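Local atomic coordinates of uncharacterized protein (Bifidobacterium adolescentis ATCC 15703, PDB entry 3CPG), a protein that probably binds pyridoxal 5'-phosphate and takes part in the homeostasis of that cofactor, as a member of the YggS/PROSC family. Residues R97-G102 with E113-H118; A54-R59 with R73-N78; A43-G48 with L252-G257; H220-R225 with R240-G245. One frame throughout, in Å; residues are numbered along the deposited sequence.

Contact 1: R97-G102 with E113-H118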
loop_
_atom_site.group_PDB
_atom_site.type_symbol
_atom_site.label_atom_id
_atom_site.label_comp_id
_atom_site.label_asym_id
_atom_site.label_seq_id
_atom_site.Cartn_x
_atom_site.Cartn_y
_atom_site.Cartn_z
ATOM N N ARG A 97 -22.154 0.935 -2.035
ATOM C CA ARG A 97 -21.955 0.678 -0.613
ATOM C C ARG A 97 -21.636 1.957 0.158
ATOM O O ARG A 97 -21.318 1.905 1.343
ATOM C CB ARG A 97 -20.822 -0.327 -0.407
ATOM C CG ARG A 97 -21.176 -1.761 -0.749
ATOM C CD ARG A 97 -22.208 -2.325 0.214
ATOM N NE ARG A 97 -22.209 -3.784 0.205
ATOM C CZ ARG A 97 -23.301 -4.535 0.113
ATOM N NH1 ARG A 97 -24.498 -3.969 0.016
ATOM N NH2 ARG A 97 -23.198 -5.857 0.121
ATOM N N GLY A 98 -21.712 3.098 -0.522
ATOM C CA GLY A 98 -21.454 4.373 0.136
ATOM C C GLY A 98 -19.998 4.767 0.299
ATOM O O GLY A 98 -19.668 5.575 1.173
ATOM N N PHE A 99 -19.129 4.211 -0.542
ATOM C CA PHE A 99 -17.700 4.512 -0.484
ATOM C C PHE A 99 -17.181 5.081 -1.794
ATOM O O PHE A 99 -17.672 4.733 -2.866
ATOM C CB PHE A 99 -16.875 3.243 -0.223
ATOM C CG PHE A 99 -17.216 2.529 1.046
ATOM C CD1 PHE A 99 -16.967 3.116 2.280
ATOM C CD2 PHE A 99 -17.760 1.247 1.007
ATOM C CE1 PHE A 99 -17.254 2.437 3.460
ATOM C CE2 PHE A 99 -18.049 0.559 2.181
ATOM C CZ PHE A 99 -17.796 1.153 3.409
ATOM N N SER A 100 -16.184 5.954 -1.703
ATOM C CA SER A 100 -15.549 6.483 -2.900
ATOM C C SER A 100 -14.310 5.591 -2.984
ATOM O O SER A 100 -13.794 5.156 -1.957
ATOM C CB SER A 100 -15.169 7.961 -2.731
ATOM O OG SER A 100 -14.287 8.169 -1.646
ATOM N N LEU A 101 -13.849 5.291 -4.192
ATOM C CA LEU A 101 -12.691 4.413 -4.357
ATOM C C LEU A 101 -11.611 5.037 -5.224
ATOM O O LEU A 101 -11.875 5.425 -6.353
ATOM C CB LEU A 101 -13.128 3.093 -4.994
ATOM C CG LEU A 101 -12.027 2.083 -5.341
ATOM C CD1 LEU A 101 -11.435 1.498 -4.064
ATOM C CD2 LEU A 101 -12.613 0.968 -6.203
ATOM N N GLY A 102 -10.395 5.107 -4.695
ATOM C CA GLY A 102 -9.297 5.689 -5.445
ATOM C C GLY A 102 -9.682 7.041 -6.007
ATOM O O GLY A 102 -10.306 7.847 -5.322
ATOM N N GLU A 113 -17.236 7.807 2.980
ATOM C CA GLU A 113 -15.896 7.434 3.417
ATOM C C GLU A 113 -15.102 7.068 2.177
ATOM O O GLU A 113 -15.640 6.473 1.245
ATOM C CB GLU A 113 -15.934 6.233 4.360
ATOM C CG GLU A 113 -14.554 5.846 4.876
ATOM C CD GLU A 113 -14.592 4.723 5.889
ATOM O OE1 GLU A 113 -15.695 4.380 6.361
ATOM O OE2 GLU A 113 -13.512 4.190 6.220
ATOM N N HIS A 114 -13.824 7.421 2.170
ATOM C CA HIS A 114 -12.976 7.129 1.026
ATOM C C HIS A 114 -12.129 5.881 1.256
ATOM O O HIS A 114 -11.545 5.701 2.329
ATOM C CB HIS A 114 -12.067 8.331 0.731
ATOM C CG HIS A 114 -11.140 8.119 -0.426
ATOM N ND1 HIS A 114 -9.783 7.926 -0.267
ATOM C CD2 HIS A 114 -11.374 8.060 -1.758
ATOM C CE1 HIS A 114 -9.223 7.759 -1.452
ATOM N NE2 HIS A 114 -10.167 7.835 -2.374
ATOM N N ILE A 115 -12.088 5.014 0.247
ATOM C CA ILE A 115 -11.295 3.788 0.304
ATOM C C ILE A 115 -10.108 3.953 -0.647
ATOM O O ILE A 115 -10.274 4.007 -1.866
ATOM C CB ILE A 115 -12.119 2.548 -0.129
ATOM C CG1 ILE A 115 -13.200 2.254 0.910
ATOM C CG2 ILE A 115 -11.210 1.333 -0.281
ATOM C CD1 ILE A 115 -14.063 1.051 0.581
ATOM N N PRO A 116 -8.891 4.068 -0.099
ATOM C CA PRO A 116 -7.725 4.225 -0.975
ATOM C C PRO A 116 -7.530 3.012 -1.879
ATOM O O PRO A 116 -7.769 1.877 -1.470
ATOM C CB PRO A 116 -6.575 4.405 0.011
ATOM C CG PRO A 116 -7.242 5.104 1.159
ATOM C CD PRO A 116 -8.527 4.314 1.305
ATOM N N PHE A 117 -7.104 3.263 -3.113
ATOM C CA PHE A 117 -6.858 2.194 -4.078
ATOM C C PHE A 117 -5.395 2.395 -4.470
ATOM O O PHE A 117 -5.073 3.311 -5.219
ATOM C CB PHE A 117 -7.786 2.366 -5.294
ATOM C CG PHE A 117 -7.822 1.180 -6.234
ATOM C CD1 PHE A 117 -8.875 1.038 -7.136
ATOM C CD2 PHE A 117 -6.803 0.231 -6.248
ATOM C CE1 PHE A 117 -8.914 -0.029 -8.040
ATOM C CE2 PHE A 117 -6.832 -0.838 -7.145
ATOM C CZ PHE A 117 -7.889 -0.968 -8.043
ATOM N N HIS A 118 -4.517 1.562 -3.922
ATOM C CA HIS A 118 -3.088 1.666 -4.199
ATOM C C HIS A 118 -2.558 0.634 -5.173
ATOM O O HIS A 118 -3.174 -0.405 -5.398
ATOM C CB HIS A 118 -2.271 1.506 -2.910
ATOM C CG HIS A 118 -2.509 2.573 -1.890
ATOM N ND1 HIS A 118 -1.662 2.775 -0.822
ATOM C CD2 HIS A 118 -3.510 3.476 -1.756
ATOM C CE1 HIS A 118 -2.131 3.757 -0.071
ATOM N NE2 HIS A 118 -3.250 4.199 -0.616
HETATM O O HOH W 1 -19.462 5.987 3.949
#
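Phe99 and Ile115 meet on one face of a parallel strand pair at the edge of the TIM-barrel sheet, where strand 99-101 runs beside strand 113-115. The methyl CD1 of Ile115 sits over one face of the Phe99 ring, 3.9 Å from its centroid and 27° off the ring normal, a CH-pi contact shifted toward the rim. Glu113 lies alongside the same ring and points the same way; its carboxylate is turned nearly perpendicular to the ring, and its backbone O comes to the ring edge. Further along this face Leu101 slants across Ile115, where Leu101 CD1 lies 3.8 Å from Ile115 CG2, while Leu101 CG meets Phe117 CD1. Phe99 and Ile115 also pack on Ile68 of helix 61-69, so the face turns into the layer between sheet and helices.

From Ser100 on, the strands are joined by parallel hydrogen bonds: Ser100 N donates to Glu113 O, Ile115 N to Ser100 O, and Gly102 N to Ile115 O. Before them a water accepts from Glu113 N and donates to Gly98 O. The other face carries Ser100 and His114. The imidazole reaches across to strand 99-101, with Ser100 OG at its edge, and His114 NE2 donates to Gly102 O at 3.0 Å, with that oxygen only 4° out of the ring plane and the N-H...O angle 162°.

Contact 2: A54-R59 with R73-N78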
loop_
_atom_site.group_PDB
_atom_site.type_symbol
_atom_site.label_atom_id
_atom_site.label_comp_id
_atom_site.label_asym_id
_atom_site.label_seq_id
_atom_site.Cartn_x
_atom_site.Cartn_y
_atom_site.Cartn_z
ATOM N N ALA A 54 -5.869 -4.578 1.931
ATOM C CA ALA A 54 -6.021 -5.929 1.428
ATOM C C ALA A 54 -5.299 -6.004 0.087
ATOM O O ALA A 54 -5.550 -5.188 -0.796
ATOM C CB ALA A 54 -7.501 -6.268 1.255
ATOM N N ALA A 55 -4.376 -6.954 -0.039
ATOM C CA ALA A 55 -3.638 -7.151 -1.284
ATOM C C ALA A 55 -4.601 -7.991 -2.108
ATOM O O ALA A 55 -4.809 -9.168 -1.818
ATOM C CB ALA A 55 -2.343 -7.915 -1.021
ATOM N N THR A 56 -5.175 -7.383 -3.139
ATOM C CA THR A 56 -6.185 -8.054 -3.947
ATOM C C THR A 56 -5.758 -8.739 -5.241
ATOM O O THR A 56 -6.609 -9.125 -6.048
ATOM C CB THR A 56 -7.327 -7.067 -4.255
ATOM O OG1 THR A 56 -6.786 -5.856 -4.806
ATOM C CG2 THR A 56 -8.084 -6.726 -2.974
ATOM N N LYS A 57 -4.456 -8.918 -5.438
ATOM C CA LYS A 57 -3.984 -9.562 -6.657
ATOM C C LYS A 57 -4.628 -10.933 -6.850
ATOM O O LYS A 57 -4.770 -11.703 -5.896
ATOM C CB LYS A 57 -2.460 -9.708 -6.622
ATOM C CG LYS A 57 -1.940 -10.532 -5.453
ATOM C CD LYS A 57 -0.436 -10.749 -5.572
ATOM C CE LYS A 57 0.096 -11.588 -4.421
ATOM N NZ LYS A 57 1.552 -11.879 -4.565
ATOM N N THR A 58 -5.021 -11.209 -8.094
ATOM C CA THR A 58 -5.654 -12.467 -8.515
ATOM C C THR A 58 -7.059 -12.713 -7.961
ATOM O O THR A 58 -7.651 -13.766 -8.208
ATOM C CB THR A 58 -4.779 -13.709 -8.177
ATOM O OG1 THR A 58 -4.917 -14.044 -6.793
ATOM C CG2 THR A 58 -3.313 -13.428 -8.480
ATOM N N ARG A 59 -7.600 -11.751 -7.222
ATOM C CA ARG A 59 -8.941 -11.918 -6.667
ATOM C C ARG A 59 -9.932 -11.172 -7.554
ATOM O O ARG A 59 -9.592 -10.138 -8.126
ATOM C CB ARG A 59 -9.002 -11.363 -5.242
ATOM C CG ARG A 59 -7.844 -11.790 -4.355
ATOM C CD ARG A 59 -7.698 -13.309 -4.266
ATOM N NE ARG A 59 -6.494 -13.654 -3.509
ATOM C CZ ARG A 59 -6.144 -14.887 -3.152
ATOM N NH1 ARG A 59 -6.905 -15.927 -3.473
ATOM N NH2 ARG A 59 -5.020 -15.077 -2.472
ATOM N N ARG A 73 -10.954 -1.246 4.350
ATOM C CA ARG A 73 -11.169 0.114 3.870
ATOM C C ARG A 73 -10.008 0.637 3.029
ATOM O O ARG A 73 -9.834 1.840 2.877
ATOM C CB ARG A 73 -11.419 1.045 5.056
ATOM C CG ARG A 73 -12.699 0.724 5.812
ATOM C CD ARG A 73 -13.933 1.086 4.984
ATOM N NE ARG A 73 -15.183 0.767 5.674
ATOM C CZ ARG A 73 -15.772 -0.424 5.642
ATOM N NH1 ARG A 73 -15.228 -1.416 4.949
ATOM N NH2 ARG A 73 -16.906 -0.624 6.299
HETATM N N MSE A 74 -9.213 -0.281 2.496
HETATM C CA MSE A 74 -8.096 0.082 1.640
HETATM C C MSE A 74 -7.661 -1.147 0.856
HETATM O O MSE A 74 -7.576 -2.239 1.409
HETATM C CB MSE A 74 -6.933 0.615 2.478
HETATM C CG MSE A 74 -5.688 0.933 1.644
HETATM SE SE MSE A 74 -4.364 2.111 2.484
HETATM C CE MSE A 74 -4.655 1.601 4.249
ATOM N N ILE A 75 -7.411 -0.985 -0.440
ATOM C CA ILE A 75 -6.969 -2.120 -1.240
ATOM C C ILE A 75 -5.756 -1.747 -2.071
ATOM O O ILE A 75 -5.519 -0.573 -2.360
ATOM C CB ILE A 75 -8.070 -2.641 -2.207
ATOM C CG1 ILE A 75 -8.374 -1.590 -3.275
ATOM C CG2 ILE A 75 -9.326 -3.016 -1.419
ATOM C CD1 ILE A 75 -9.380 -2.048 -4.319
ATOM N N GLY A 76 -4.996 -2.762 -2.458
ATOM C CA GLY A 76 -3.816 -2.544 -3.265
ATOM C C GLY A 76 -3.646 -3.680 -4.250
ATOM O O GLY A 76 -3.679 -4.850 -3.870
ATOM N N GLU A 77 -3.487 -3.331 -5.522
ATOM C CA GLU A 77 -3.294 -4.315 -6.578
ATOM C C GLU A 77 -1.816 -4.344 -6.937
ATOM O O GLU A 77 -1.120 -3.338 -6.792
ATOM C CB GLU A 77 -4.095 -3.935 -7.827
ATOM C CG GLU A 77 -5.599 -4.173 -7.747
ATOM C CD GLU A 77 -5.986 -5.649 -7.774
ATOM O OE1 GLU A 77 -5.209 -6.472 -8.302
ATOM O OE2 GLU A 77 -7.084 -5.987 -7.282
ATOM N N ASN A 78 -1.346 -5.493 -7.411
ATOM C CA ASN A 78 0.052 -5.636 -7.800
ATOM C C ASN A 78 0.307 -5.254 -9.251
ATOM O O ASN A 78 1.273 -4.552 -9.558
ATOM C CB ASN A 78 0.519 -7.078 -7.587
ATOM C CG ASN A 78 1.181 -7.282 -6.244
ATOM O OD1 ASN A 78 2.383 -7.550 -6.164
ATOM N ND2 ASN A 78 0.405 -7.151 -5.178
HETATM O O HOH W 2 -2.185 -7.152 -4.468
#
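A very short hydrogen bond, Thr56 OG1 to Glu77 OE2 at 2.5 Å, ties the two parallel strands of a beta-alpha-beta unit (strand 51-55, helix 61-69, strand 75-77) together at their C-terminal ends. The Thr56 hydroxyl is the donor. Its first torsion (chi1 52°) sets OG1 between the backbone N and the carbonyl carbon, and the Glu77 chain, bent at chi2, crosses the threonine at about a right angle to bring its carboxylate there. Lys86 makes a salt bridge to the same OE2, which thus has two partners.

The strands themselves are joined by parallel-sheet hydrogen bonds: Ala54 N donates to Met74 O, Gly76 N to Ala54 O, and Thr56 N to Gly76 O at 3.0 Å. Where the strands end, a water takes over the bridging. It donates to Gly76 O and accepts from both Lys57 N and Asn78 ND2, the last at 2.7 Å, which joins the loop of Lys57 to that of Asn78.

Among the apolar atoms, Thr56 CG2 approaches Ile75 CB at 4.2 Å. A type II turn runs from Thr56 to Arg59; within it lies Lys57, the predicted attachment point of pyridoxal phosphate, and no cofactor is attached here. The lysine chain, extended beyond CG, slants across the Asn78 amide, and the methylene CD of Lys57 comes to 3.7 Å from Asn78 ND2.

Contact 3: A43-G48 with L252-G257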
loop_
_atom_site.group_PDB
_atom_site.type_symbol
_atom_site.label_atom_id
_atom_site.label_comp_id
_atom_site.label_asym_id
_atom_site.label_seq_id
_atom_site.Cartn_x
_atom_site.Cartn_y
_atom_site.Cartn_z
ATOM N N ALA A 43 2.303 -3.919 21.382
ATOM C CA ALA A 43 3.301 -2.882 21.132
ATOM C C ALA A 43 2.965 -1.582 21.857
ATOM O O ALA A 43 3.673 -0.590 21.719
ATOM C CB ALA A 43 3.421 -2.621 19.632
ATOM N N GLY A 44 1.885 -1.591 22.630
ATOM C CA GLY A 44 1.494 -0.391 23.347
ATOM C C GLY A 44 1.151 0.763 22.420
ATOM O O GLY A 44 1.462 1.917 22.705
ATOM N N ARG A 45 0.509 0.455 21.299
ATOM C CA ARG A 45 0.119 1.487 20.347
ATOM C C ARG A 45 -1.394 1.690 20.381
ATOM O O ARG A 45 -2.146 0.734 20.552
ATOM C CB ARG A 45 0.565 1.098 18.935
ATOM C CG ARG A 45 2.080 1.085 18.747
ATOM C CD ARG A 45 2.465 0.675 17.332
ATOM N NE ARG A 45 2.007 1.640 16.336
ATOM C CZ ARG A 45 2.098 1.461 15.022
ATOM N NH1 ARG A 45 2.632 0.349 14.536
ATOM N NH2 ARG A 45 1.652 2.393 14.191
ATOM N N GLU A 46 -1.831 2.935 20.223
ATOM C CA GLU A 46 -3.255 3.261 20.237
ATOM C C GLU A 46 -4.012 2.531 19.138
ATOM O O GLU A 46 -3.490 2.324 18.043
ATOM C CB GLU A 46 -3.470 4.767 20.054
ATOM C CG GLU A 46 -3.099 5.626 21.247
ATOM C CD GLU A 46 -3.574 7.061 21.087
ATOM O OE1 GLU A 46 -3.054 7.769 20.198
ATOM O OE2 GLU A 46 -4.476 7.480 21.844
ATOM N N ALA A 47 -5.250 2.146 19.438
ATOM C CA ALA A 47 -6.090 1.455 18.474
ATOM C C ALA A 47 -6.308 2.358 17.265
ATOM O O ALA A 47 -6.515 3.563 17.410
ATOM C CB ALA A 47 -7.428 1.100 19.109
ATOM N N GLY A 48 -6.257 1.774 16.072
ATOM C CA GLY A 48 -6.449 2.560 14.866
ATOM C C GLY A 48 -5.160 3.118 14.291
ATOM O O GLY A 48 -5.171 3.777 13.250
ATOM N N LEU A 252 5.437 -8.278 13.780
ATOM C CA LEU A 252 6.739 -7.627 13.907
ATOM C C LEU A 252 6.720 -6.226 13.291
ATOM O O LEU A 252 7.297 -5.284 13.835
ATOM C CB LEU A 252 7.817 -8.475 13.225
ATOM C CG LEU A 252 8.064 -9.870 13.807
ATOM C CD1 LEU A 252 8.986 -10.654 12.886
ATOM C CD2 LEU A 252 8.667 -9.747 15.200
ATOM N N ALA A 253 6.051 -6.095 12.154
ATOM C CA ALA A 253 5.963 -4.805 11.482
ATOM C C ALA A 253 5.261 -3.808 12.388
ATOM O O ALA A 253 5.696 -2.670 12.534
ATOM C CB ALA A 253 5.191 -4.946 10.171
ATOM N N ILE A 254 4.170 -4.240 13.001
ATOM C CA ILE A 254 3.420 -3.356 13.878
ATOM C C ILE A 254 4.239 -2.988 15.115
ATOM O O ILE A 254 4.175 -1.854 15.593
ATOM C CB ILE A 254 2.067 -3.993 14.253
ATOM C CG1 ILE A 254 1.207 -4.106 12.988
ATOM C CG2 ILE A 254 1.356 -3.150 15.304
ATOM C CD1 ILE A 254 -0.090 -4.857 13.165
ATOM N N ALA A 255 5.026 -3.934 15.620
ATOM C CA ALA A 255 5.870 -3.657 16.776
ATOM C C ALA A 255 6.897 -2.588 16.412
ATOM O O ALA A 255 7.326 -1.811 17.270
ATOM C CB ALA A 255 6.587 -4.932 17.230
ATOM N N GLU A 256 7.290 -2.545 15.139
ATOM C CA GLU A 256 8.277 -1.574 14.677
ATOM C C GLU A 256 7.695 -0.280 14.098
ATOM O O GLU A 256 8.411 0.500 13.471
ATOM C CB GLU A 256 9.220 -2.220 13.655
ATOM C CG GLU A 256 10.155 -3.298 14.222
ATOM C CD GLU A 256 11.039 -2.797 15.359
ATOM O OE1 GLU A 256 11.476 -1.626 15.319
ATOM O OE2 GLU A 256 11.313 -3.588 16.290
ATOM N N GLY A 257 6.397 -0.060 14.285
ATOM C CA GLY A 257 5.787 1.177 13.815
ATOM C C GLY A 257 4.983 1.226 12.525
ATOM O O GLY A 257 4.600 2.311 12.084
#
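Arg45 reaches across to Ile254 and Gly257, at a Schellman motif that ends helix 250-255 of the TIM barrel with Gly257 in the C-prime position. Its own loop follows a second Schellman motif, at Gly44, closing helix 19-42. From CB the chain leaves with CG anti to the carbonyl carbon (chi1 -67°) and runs straight to CD, which passes 3.5 Å from Ile254 O. A bend at chi3 then turns the guanidinium over Gly257, edge to Ile254 O. Gly257 CA lies over one face of the flat group, Arg45 CZ to Gly257 CA 3.9 Å. At the tip, NH1 donates to Ile254 O at 2.9 Å, in the carbonyl plane and on a lone pair. The same O accepts Gly257 N of the capping turn, and NH1 also bonds to Ser258 O, so one nitrogen holds a carbonyl of the last helical turn and one just past the capping glycine. A leucine in place of Arg45 would probably leave Ile254 O and Ser258 O without this shared donor and Gly257 CA without the guanidinium packed against it. Beside the arginine, Ala43 CB packs against the last helical turn, 3.9 Å from Ala255 CA.

Contact 4: H220-R225 with R240-G245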
loop_
_atom_site.group_PDB
_atom_site.type_symbol
_atom_site.label_atom_id
_atom_site.label_comp_id
_atom_site.label_asym_id
_atom_site.label_seq_id
_atom_site.Cartn_x
_atom_site.Cartn_y
_atom_site.Cartn_z
ATOM N N HIS A 220 14.690 0.135 10.316
ATOM C CA HIS A 220 15.411 1.037 9.434
ATOM C C HIS A 220 14.435 1.913 8.658
ATOM O O HIS A 220 14.660 3.112 8.511
ATOM C CB HIS A 220 16.298 0.242 8.476
ATOM C CG HIS A 220 17.020 1.092 7.477
ATOM N ND1 HIS A 220 16.412 1.589 6.345
ATOM C CD2 HIS A 220 18.298 1.540 7.447
ATOM C CE1 HIS A 220 17.285 2.307 5.659
ATOM N NE2 HIS A 220 18.436 2.293 6.306
ATOM N N LEU A 221 13.343 1.321 8.180
ATOM C CA LEU A 221 12.353 2.087 7.430
ATOM C C LEU A 221 11.730 3.170 8.310
ATOM O O LEU A 221 11.548 4.302 7.872
ATOM C CB LEU A 221 11.246 1.172 6.890
ATOM C CG LEU A 221 10.485 1.782 5.709
ATOM C CD1 LEU A 221 11.405 1.856 4.499
ATOM C CD2 LEU A 221 9.255 0.934 5.388
ATOM N N ARG A 222 11.404 2.820 9.551
ATOM C CA ARG A 222 10.808 3.787 10.468
ATOM C C ARG A 222 11.757 4.956 10.738
ATOM O O ARG A 222 11.348 6.116 10.703
ATOM C CB ARG A 222 10.441 3.131 11.802
ATOM C CG ARG A 222 9.768 4.108 12.762
ATOM C CD ARG A 222 9.601 3.557 14.167
ATOM N NE ARG A 222 10.874 3.441 14.875
ATOM C CZ ARG A 222 11.508 2.295 15.089
ATOM N NH1 ARG A 222 10.989 1.150 14.654
ATOM N NH2 ARG A 222 12.665 2.296 15.742
ATOM N N LYS A 223 13.019 4.649 11.021
ATOM C CA LYS A 223 14.000 5.698 11.295
ATOM C C LYS A 223 14.191 6.598 10.082
ATOM O O LYS A 223 14.327 7.814 10.212
ATOM C CB LYS A 223 15.345 5.086 11.695
ATOM C CG LYS A 223 15.322 4.388 13.042
ATOM C CD LYS A 223 16.699 3.857 13.402
ATOM C CE LYS A 223 16.675 3.155 14.749
ATOM N NZ LYS A 223 18.032 2.662 15.130
ATOM N N THR A 224 14.212 5.990 8.901
ATOM C CA THR A 224 14.376 6.740 7.663
ATOM C C THR A 224 13.196 7.693 7.500
ATOM O O THR A 224 13.371 8.860 7.159
ATOM C CB THR A 224 14.458 5.789 6.456
ATOM O OG1 THR A 224 15.651 4.999 6.557
ATOM C CG2 THR A 224 14.479 6.574 5.146
ATOM N N ARG A 225 11.995 7.185 7.747
ATOM C CA ARG A 225 10.781 7.989 7.664
ATOM C C ARG A 225 10.910 9.179 8.625
ATOM O O ARG A 225 10.614 10.322 8.265
ATOM C CB ARG A 225 9.575 7.112 8.039
ATOM C CG ARG A 225 8.185 7.756 7.931
ATOM C CD ARG A 225 7.846 8.647 9.124
ATOM N NE ARG A 225 8.056 7.997 10.419
ATOM C CZ ARG A 225 7.187 7.198 11.035
ATOM N NH1 ARG A 225 6.012 6.920 10.486
ATOM N NH2 ARG A 225 7.496 6.682 12.220
ATOM N N ARG A 240 4.592 10.368 6.047
ATOM C CA ARG A 240 4.281 9.776 7.344
ATOM C C ARG A 240 3.977 8.286 7.398
ATOM O O ARG A 240 4.128 7.665 8.447
ATOM C CB ARG A 240 3.105 10.531 7.965
ATOM C CG ARG A 240 3.406 11.976 8.302
ATOM C CD ARG A 240 2.141 12.721 8.693
ATOM N NE ARG A 240 2.429 14.075 9.158
ATOM C CZ ARG A 240 3.076 14.355 10.284
ATOM N NH1 ARG A 240 3.505 13.374 11.068
ATOM N NH2 ARG A 240 3.292 15.617 10.631
ATOM N N GLU A 241 3.544 7.704 6.288
ATOM C CA GLU A 241 3.200 6.290 6.304
ATOM C C GLU A 241 4.383 5.336 6.246
ATOM O O GLU A 241 5.444 5.651 5.702
ATOM C CB GLU A 241 2.262 5.953 5.139
ATOM C CG GLU A 241 1.044 6.848 5.017
ATOM C CD GLU A 241 -0.103 6.449 5.930
ATOM O OE1 GLU A 241 0.075 5.561 6.791
ATOM O OE2 GLU A 241 -1.196 7.038 5.777
ATOM N N LEU A 242 4.174 4.162 6.830
ATOM C CA LEU A 242 5.151 3.086 6.802
ATOM C C LEU A 242 4.340 1.874 6.378
ATOM O O LEU A 242 3.629 1.275 7.184
ATOM C CB LEU A 242 5.775 2.853 8.178
ATOM C CG LEU A 242 6.798 3.906 8.616
ATOM C CD1 LEU A 242 7.253 3.614 10.042
ATOM C CD2 LEU A 242 7.979 3.897 7.660
ATOM N N SER A 243 4.419 1.546 5.094
ATOM C CA SER A 243 3.689 0.404 4.556
ATOM C C SER A 243 4.628 -0.782 4.649
ATOM O O SER A 243 5.529 -0.938 3.828
ATOM C CB SER A 243 3.304 0.662 3.098
ATOM O OG SER A 243 2.575 -0.426 2.555
HETATM N N MSE A 244 4.425 -1.603 5.672
HETATM C CA MSE A 244 5.270 -2.768 5.888
HETATM C C MSE A 244 4.562 -3.804 6.744
HETATM O O MSE A 244 3.786 -3.462 7.638
HETATM C CB MSE A 244 6.587 -2.340 6.551
HETATM C CG MSE A 244 6.425 -1.569 7.868
HETATM SE SE MSE A 244 8.090 -0.764 8.440
HETATM C CE MSE A 244 7.738 -0.588 10.292
ATOM N N GLY A 245 4.842 -5.072 6.463
ATOM C CA GLY A 245 4.218 -6.154 7.194
ATOM C C GLY A 245 3.138 -6.786 6.338
ATOM O O GLY A 245 2.317 -6.089 5.744
#
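The 220-225 segment of helix 211-231 runs nearly antiparallel to strand 241-243, at 159° with the segment axes 9.1 Å apart at closest, in the alpha-on-beta packing of a TIM barrel. Leu242 points its CB toward the helix. Its CD2 meets Leu221 CG and Arg225 CB, the latter at 3.6 Å, while CD1 rests on Arg222 CA and CB. Leu221 and Leu242 run side by side, pointing contrary ways. Leu221 also reaches the selenomethionine Met244, Leu221 CD2 to Met244 SE 3.7 Å.

Arg225 bends at chi2 (-80°) and again at chi3, folding back so that one face of its guanidinium covers Leu242 CD1, 3.3 Å from the plane, and one edge meets the backbone of Arg240. There Arg225 NH1 donates to Arg240 O at 2.9 Å with an N-H...O angle of 140°, a bent bond whose oxygen stays close to the guanidinium plane. Replacing Arg225 with an alanine is likely to leave Arg240 O without this donor and to take the guanidinium's face off Leu242 CD1, which would still touch Arg222.

The helix belongs to the beta-alpha-beta unit of strand 196-202, helix 211-231 and strand 241-243. Leu221, Thr224 and Arg225 also touch Leu201 of strand 196-202, so the helix straddles both strands, while the strand's Glu241 and Ser243 pack on Ile260 of strand 260-263.

How the contacts relate
Contacts 1, 2 and 4 belong to one curved parallel sheet, whereas contact 3 lies at the surface, its centre about 17 Å from the centre of the chain. Contacts 1 and 2 adjoin, their centres 13 Å apart, where strands 113-119 and 75-77 are neighbours; His118 N to Ile75 O (2.8 Å) and Glu77 N to His118 O (2.9 Å) are probable hydrogen bonds. Contacts 3 and 4 are joined by a salt bridge between Glu256 OE1 and Arg222 NH1 at 2.9 Å. Contact 3 encloses the other three along the chain. Contact 2 holds Lys57, the predicted cofactor lysine, and the side chain of Phe117 in contact 1 is about 10 Å from that of Lys57; contacts 3 and 4 lie away from this site.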